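Local coordinates for protein-tyrosine-phosphatase (Vibrio vulnificus, PDB 7DHD) that probably removes phosphate from phosphotyrosine residues of proteins, as a low-molecular-weight protein tyrosine phosphatase linked to capsular polysaccharide, at residues A[8-13]-A[87-92]; A[13-18]-A[71-76]. All blocks are in the same frame, centred on the assembly; numbering follows the deposited sequence.

Both contacts lie around the C-terminal ends of the inner strands of the central parallel sheet of a low-molecular-weight phosphatase. Contact 1 pairs strand 7-12 with strand 85-88, and contact 2 ties the loop after strand 7-12 to the loop before helix 77-80. They are about 10 Å apart, centre to centre, and V13 belongs to both. Along the chain the order is 8-13, 13-18, 71-76, 87-92, so contact 2 falls within the span bracketed by contact 1. The two also touch: E90 forms a salt bridge with R18, and L75 packs on L9 and V11. Sheet and phosphate-binding loop are thus joined around the predicted nucleophile C12.

Contact 1 of 2, residues A[8-13]-A[87-92]; sequences ILVVCV and LVMEKG
V10 pairs with L87 and V11 with V88 in parallel register, at the middle of the four-stranded sheet of the low-molecular-weight phosphatase fold. Strand 7-12 and strand 85-88 are its two inner strands. Three backbone hydrogen bonds hold them together here. L87 N donates to L9 O at 2.9 Å, and L87 O accepts V11 N at 2.8 Å. Both are nearly straight at hydrogen. The third runs from M89 N to V11 O at 3.0 Å and is bent at hydrogen, 134°. It carries the pairing one residue past the end of strand 85-88. A further backbone bond between L9 and L85 extends the same ladder toward the start of the strands. V11 O also receives a CA-H contact from V88, and L87 O one from V10. So each of these two carbonyl oxygens has an N-H and a CA-H partner across the contact. On its other side strand 7-12 is bonded to strand 34-39: I8 pairs with T34 and A36, and V10 with A36 and A38.

On the face of V10 and L87, the CG2 branch of I8 reaches L87 CD1 at 3.9 Å, and the two side chains cross at a slant. On the other face, V11 CB meets V88 CG1 at 4.2 Å. V88 is covered there by M94 and L97 of helix 93-100.

M89 turns back over the end of strand 7-12. Its CG packs on CB of C12, the predicted nucleophile, at 4.0 Å. Its side chain also touches R18 and I120. The M89 chain bends at chi2 (-69°), which brings its methyl CE to V10 CG1 at 3.7 Å.

Contact 2 of 2, residues A[13-18]-A[71-76]; sequences VGNICR and QSQQLT
The backbones of 13-18 and 71-76 are both irregular and come nearest at N15 and S72, whose CA atoms are 5.4 Å apart; N15 has phi 58° and psi 37°, in the left-handed helical region of the backbone map. N15 carries the contact. Its CG stands anti to the backbone N (chi1 -171°), which sends the amide across to the 71-76 backbone. OD1 accepts Q73 N at 3.0 Å, with the donor in the carbonyl plane and the bond not quite straight at hydrogen. The same oxygen lies 3.2 Å from S72 CA.

The amide is gripped at both ends. While OD1 takes Q73 N, ND2 bonds to S19 OG and to S37 OG. These bonds should fix the rotation of the amide. Separately, the backbone O of N15 accepts H70 NE2, which helps hold the loop in its turn.

S72 CB rests against N15, 3.5 Å from N15 O and 4.1 Å from N15 CB. Its hydroxyl is engaged with E43 O and K50 N instead. CG2 of I16 lies further off, 4.3 Å from S72 CB. The Q73 side chain starts out away from 13-18, and its NE2 bonds to S37 O.

C12 and segment 13-18 together form the C-X5-R phosphate-binding loop, or P-loop, with C12 and R18 its predicted active-site residues. Segment 71-76 buttresses this loop through N15. An asparagine anchoring the loop through its amide and a left-handed backbone is characteristic of the low-molecular-weight family's active site.

Contact 1 of 2, residues A[8-13]-A[87-92]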
# COMPACT_ATOMS: atom_id res chain seq x y z
N ILE A 8 2.35 -7.30 7.11
CA ILE A 8 2.34 -5.87 6.78
C ILE A 8 1.13 -5.53 5.93
O ILE A 8 0.88 -6.21 4.93
CB ILE A 8 3.69 -5.43 6.09
CG1 ILE A 8 4.92 -5.82 6.94
CG2 ILE A 8 3.70 -3.91 5.76
CD1 ILE A 8 6.25 -5.95 6.19
N LEU A 9 0.39 -4.48 6.32
CA LEU A 9 -0.78 -3.99 5.59
C LEU A 9 -0.48 -2.61 5.01
O LEU A 9 -0.28 -1.65 5.78
CB LEU A 9 -2.01 -3.92 6.51
CG LEU A 9 -3.36 -3.61 5.81
CD1 LEU A 9 -3.87 -4.82 4.98
CD2 LEU A 9 -4.42 -3.21 6.84
N VAL A 10 -0.48 -2.50 3.66
CA VAL A 10 -0.22 -1.25 2.93
C VAL A 10 -1.56 -0.59 2.69
O VAL A 10 -2.49 -1.24 2.19
CB VAL A 10 0.56 -1.48 1.62
CG1 VAL A 10 0.90 -0.16 0.93
CG2 VAL A 10 1.83 -2.30 1.88
N VAL A 11 -1.68 0.68 3.04
CA VAL A 11 -2.96 1.38 2.96
C VAL A 11 -2.96 2.67 2.13
O VAL A 11 -2.06 3.50 2.28
CB VAL A 11 -3.45 1.65 4.44
CG1 VAL A 11 -4.68 2.55 4.50
CG2 VAL A 11 -3.69 0.34 5.20
N CYS A 12 -4.00 2.83 1.28
CA CYS A 12 -4.32 4.08 0.59
C CYS A 12 -5.84 4.28 0.65
O CYS A 12 -6.47 3.71 1.55
CB CYS A 12 -3.72 4.18 -0.83
SG CYS A 12 -4.49 3.10 -2.09
N VAL A 13 -6.44 5.15 -0.18
CA VAL A 13 -7.87 5.37 -0.07
C VAL A 13 -8.67 4.34 -0.89
O VAL A 13 -9.49 3.63 -0.32
CB VAL A 13 -8.27 6.84 -0.38
CG1 VAL A 13 -9.79 7.02 -0.35
CG2 VAL A 13 -7.60 7.80 0.60
N LEU A 87 1.22 0.48 6.95
CA LEU A 87 1.96 1.50 6.20
C LEU A 87 1.04 2.32 5.32
O LEU A 87 0.55 1.82 4.31
CB LEU A 87 3.10 0.88 5.35
CG LEU A 87 4.20 0.10 6.09
CD1 LEU A 87 5.24 -0.43 5.11
CD2 LEU A 87 4.86 0.96 7.14
N VAL A 88 0.81 3.59 5.70
CA VAL A 88 -0.05 4.49 4.92
C VAL A 88 0.74 5.18 3.79
O VAL A 88 1.94 5.41 3.93
CB VAL A 88 -0.83 5.51 5.78
CG1 VAL A 88 -1.84 4.80 6.68
CG2 VAL A 88 0.12 6.40 6.60
N MET A 89 0.07 5.50 2.69
CA MET A 89 0.71 6.16 1.52
C MET A 89 0.92 7.69 1.71
O MET A 89 1.86 8.26 1.13
CB MET A 89 -0.06 5.86 0.23
CG MET A 89 0.23 4.47 -0.31
SD MET A 89 1.94 4.34 -0.92
CE MET A 89 2.07 2.56 -1.23
N GLU A 90 0.08 8.32 2.53
CA GLU A 90 0.16 9.76 2.86
C GLU A 90 0.07 9.97 4.36
O GLU A 90 -0.67 9.26 5.04
CB GLU A 90 -1.04 10.51 2.23
CG GLU A 90 -0.97 10.70 0.73
CD GLU A 90 -2.15 11.47 0.15
OE1 GLU A 90 -2.72 12.33 0.86
OE2 GLU A 90 -2.47 11.23 -1.03
N LYS A 91 0.74 11.02 4.88
CA LYS A 91 0.65 11.37 6.30
C LYS A 91 -0.80 11.73 6.66
O LYS A 91 -1.26 11.41 7.75
CB LYS A 91 1.61 12.52 6.66
CG LYS A 91 3.08 12.07 6.67
CD LYS A 91 4.11 13.20 6.96
CE LYS A 91 4.33 14.31 5.94
NZ LYS A 91 4.47 13.81 4.56
N GLY A 92 -1.52 12.33 5.70
CA GLY A 92 -2.93 12.70 5.83
C GLY A 92 -3.87 11.53 6.08
O GLY A 92 -4.89 11.70 6.74

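Contact 2 of 2, residues A[13-18]-A[71-76]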
# COMPACT_ATOMS: atom_id res chain seq x y z
N VAL A 13 -6.44 5.15 -0.18
CA VAL A 13 -7.87 5.37 -0.07
C VAL A 13 -8.67 4.34 -0.89
O VAL A 13 -9.49 3.63 -0.32
CB VAL A 13 -8.27 6.84 -0.38
CG1 VAL A 13 -9.79 7.02 -0.35
CG2 VAL A 13 -7.60 7.80 0.60
N GLY A 14 -8.43 4.27 -2.21
CA GLY A 14 -9.17 3.38 -3.11
C GLY A 14 -8.74 1.93 -3.12
O GLY A 14 -9.52 1.06 -3.55
N ASN A 15 -7.49 1.65 -2.70
CA ASN A 15 -6.88 0.32 -2.73
C ASN A 15 -6.87 -0.27 -4.16
O ASN A 15 -7.07 -1.47 -4.38
CB ASN A 15 -7.52 -0.65 -1.69
CG ASN A 15 -6.80 -1.96 -1.52
OD1 ASN A 15 -7.42 -3.01 -1.38
ND2 ASN A 15 -5.47 -1.94 -1.54
N ILE A 16 -6.64 0.61 -5.16
CA ILE A 16 -6.56 0.20 -6.57
C ILE A 16 -5.30 0.70 -7.28
O ILE A 16 -4.92 0.12 -8.31
CB ILE A 16 -7.84 0.53 -7.41
CG1 ILE A 16 -8.19 2.04 -7.35
CG2 ILE A 16 -9.03 -0.35 -6.99
CD1 ILE A 16 -9.10 2.55 -8.53
N CYS A 17 -4.65 1.77 -6.77
CA CYS A 17 -3.45 2.29 -7.39
C CYS A 17 -2.20 2.12 -6.51
O CYS A 17 -1.44 1.18 -6.72
CB CYS A 17 -3.64 3.74 -7.83
SG CYS A 17 -4.90 3.99 -9.12
N ARG A 18 -1.98 3.03 -5.55
CA ARG A 18 -0.79 3.02 -4.69
C ARG A 18 -0.63 1.79 -3.79
O ARG A 18 0.41 1.13 -3.89
CB ARG A 18 -0.70 4.30 -3.83
CG ARG A 18 -0.30 5.55 -4.62
CD ARG A 18 -0.44 6.80 -3.77
NE ARG A 18 -1.83 7.04 -3.40
CZ ARG A 18 -2.25 8.05 -2.63
NH1 ARG A 18 -1.39 8.93 -2.14
NH2 ARG A 18 -3.54 8.19 -2.36
N GLN A 71 -7.78 -7.89 -5.45
CA GLN A 71 -9.19 -7.59 -5.18
C GLN A 71 -9.13 -6.56 -4.05
O GLN A 71 -8.55 -6.82 -3.00
CB GLN A 71 -9.96 -8.83 -4.72
CG GLN A 71 -10.21 -9.87 -5.81
CD GLN A 71 -10.92 -11.08 -5.25
OE1 GLN A 71 -12.03 -10.99 -4.70
NE2 GLN A 71 -10.30 -12.25 -5.34
N SER A 72 -9.67 -5.37 -4.29
CA SER A 72 -9.62 -4.34 -3.24
C SER A 72 -10.44 -4.78 -2.02
O SER A 72 -11.39 -5.56 -2.15
CB SER A 72 -10.13 -3.00 -3.78
OG SER A 72 -11.50 -3.16 -4.11
N GLN A 73 -10.05 -4.30 -0.83
CA GLN A 73 -10.77 -4.59 0.40
C GLN A 73 -10.85 -3.37 1.31
O GLN A 73 -9.90 -2.59 1.38
CB GLN A 73 -10.23 -5.84 1.13
CG GLN A 73 -8.86 -5.67 1.79
CD GLN A 73 -8.35 -6.88 2.53
OE1 GLN A 73 -9.13 -7.72 3.04
NE2 GLN A 73 -7.04 -7.01 2.60
N GLN A 74 -11.97 -3.23 2.03
CA GLN A 74 -12.20 -2.12 2.94
C GLN A 74 -11.38 -2.22 4.22
O GLN A 74 -11.33 -3.28 4.86
CB GLN A 74 -13.71 -2.01 3.26
CG GLN A 74 -14.09 -0.91 4.27
CD GLN A 74 -13.69 0.48 3.85
OE1 GLN A 74 -13.81 0.87 2.69
NE2 GLN A 74 -13.26 1.30 4.80
N LEU A 75 -10.75 -1.11 4.62
CA LEU A 75 -10.02 -1.05 5.88
C LEU A 75 -11.05 -1.08 7.05
O LEU A 75 -12.00 -0.30 7.05
CB LEU A 75 -9.18 0.23 5.96
CG LEU A 75 -8.25 0.34 7.17
CD1 LEU A 75 -6.95 -0.45 6.97
CD2 LEU A 75 -7.92 1.80 7.44
N THR A 76 -10.86 -2.00 8.01
CA THR A 76 -11.72 -2.14 9.20
C THR A 76 -10.84 -2.39 10.42
O THR A 76 -9.66 -2.76 10.26
CB THR A 76 -12.72 -3.32 9.06
OG1 THR A 76 -12.00 -4.55 9.10
CG2 THR A 76 -13.63 -3.24 7.82